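Local coordinates for RNA pseudouridylate synthase domain-containing protein 1 (Homo sapiens, PDB 5VBB) that belongs to the RluA family of pseudouridine synthases and probably binds RNA and converts uridine in it to pseudouridine, at residues L250-A253 against L254-T257. Residues are numbered along the deposited sequence; the frame is centred on the assembly and turned at random.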
loop_
_atom_site.group_PDB
_atom_site.type_symbol
_atom_site.label_atom_id
_atom_site.label_comp_id
_atom_site.label_asym_id
_atom_site.label_seq_id
_atom_site.Cartn_x
_atom_site.Cartn_y
_atom_site.Cartn_z
ATOM N N LEU A 250 -5.916 15.781 4.069
ATOM C CA LEU A 250 -5.845 14.506 4.768
ATOM C C LEU A 250 -4.417 14.188 5.148
ATOM O O LEU A 250 -4.216 13.620 6.207
ATOM C CB LEU A 250 -6.468 13.364 3.949
ATOM C CG LEU A 250 -7.984 13.466 3.807
ATOM C CD1 LEU A 250 -8.452 12.627 2.674
ATOM C CD2 LEU A 250 -8.699 13.063 5.095
ATOM N N VAL A 251 -3.415 14.634 4.357
ATOM C CA VAL A 251 -2.002 14.404 4.725
ATOM C C VAL A 251 -1.654 15.240 5.939
ATOM O O VAL A 251 -0.971 14.747 6.828
ATOM C CB VAL A 251 -1.032 14.670 3.540
ATOM C CG1 VAL A 251 0.433 14.756 4.002
ATOM C CG2 VAL A 251 -1.193 13.594 2.501
ATOM N N GLN A 252 -2.152 16.482 6.016
ATOM C CA GLN A 252 -1.965 17.284 7.236
ATOM C C GLN A 252 -2.605 16.586 8.464
ATOM O O GLN A 252 -2.038 16.601 9.544
ATOM C CB GLN A 252 -2.574 18.697 7.089
ATOM C CG GLN A 252 -1.920 19.573 6.033
ATOM C CD GLN A 252 -0.467 19.756 6.320
ATOM O OE1 GLN A 252 -0.092 20.204 7.404
ATOM N NE2 GLN A 252 0.388 19.290 5.428
ATOM N N ALA A 253 -3.753 15.921 8.299
ATOM C CA ALA A 253 -4.360 15.203 9.430
ATOM C C ALA A 253 -3.551 13.957 9.803
ATOM O O ALA A 253 -3.352 13.682 10.990
ATOM C CB ALA A 253 -5.818 14.832 9.137
ATOM N N LEU A 254 -3.021 13.257 8.811
ATOM C CA LEU A 254 -2.164 12.090 9.053
ATOM C C LEU A 254 -0.955 12.468 9.854
ATOM O O LEU A 254 -0.667 11.827 10.846
ATOM C CB LEU A 254 -1.658 11.483 7.723
ATOM C CG LEU A 254 -2.494 10.409 7.080
ATOM C CD1 LEU A 254 -1.966 10.092 5.722
ATOM C CD2 LEU A 254 -2.473 9.096 7.916
ATOM N N ARG A 255 -0.269 13.531 9.440
ATOM C CA ARG A 255 0.980 14.016 10.079
ATOM C C ARG A 255 0.774 14.393 11.522
ATOM O O ARG A 255 1.642 14.110 12.366
ATOM C CB ARG A 255 1.545 15.219 9.297
ATOM C CG ARG A 255 2.070 14.857 7.911
ATOM C CD ARG A 255 2.631 16.078 7.163
ATOM N NE ARG A 255 3.657 15.701 6.180
ATOM C CZ ARG A 255 3.802 16.195 4.947
ATOM N NH1 ARG A 255 4.780 15.761 4.164
ATOM N NH2 ARG A 255 2.966 17.122 4.485
ATOM N N ALA A 256 -0.399 14.997 11.828
ATOM C CA ALA A 256 -0.751 15.435 13.191
ATOM C C ALA A 256 -1.315 14.342 14.066
ATOM O O ALA A 256 -1.431 14.563 15.279
ATOM C CB ALA A 256 -1.752 16.562 13.129
ATOM N N THR A 257 -1.643 13.173 13.510
ATOM C CA THR A 257 -2.196 12.094 14.331
ATOM C C THR A 257 -1.143 11.506 15.265
ATOM O O THR A 257 -0.053 11.194 14.821
ATOM C CB THR A 257 -2.827 11.000 13.467
ATOM O OG1 THR A 257 -3.820 11.607 12.632
ATOM C CG2 THR A 257 -3.509 9.911 14.302
#
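Arg255 runs back along the helix to lie beside Val251 and Gln252, its chain extended from CG to NE and carrying the guanidinium toward the N-terminal side. Over one face of that group, Val251 CG1 sits 3.4 Å above the plane, displaced toward the outer atoms, and approaches Arg255 NH2 to 3.5 Å; a chi1 of 166° sets this methyl opposite the backbone N. Gln252 NE2 comes in the plane at the guanidinium edge, 3.5 Å from Arg255 NH2, but because both are N-H donors this is proximity and not a hydrogen bond; the amide plane is turned 60° from the guanidinium. These residues lie in the last turns of helix 247-256, where Arg255 N donates to Val251 O at 3.0 Å. The helix packs on the large antiparallel sheet: Val251 touches Phe211, and Leu254 reaches Tyr212 and Lys167. Thr257 OG1 donates to Ala253 O at 2.7 Å, approaching from over the carbonyl plane, inclined 35° to it. With a valine at Thr257 this side-chain hydrogen bond would probably be lost, leaving Ala253 O without its hydroxyl partner. The carbonyl of the same residue, Thr257 O, accepts a hydrogen bond from Arg214 of strand 208-216.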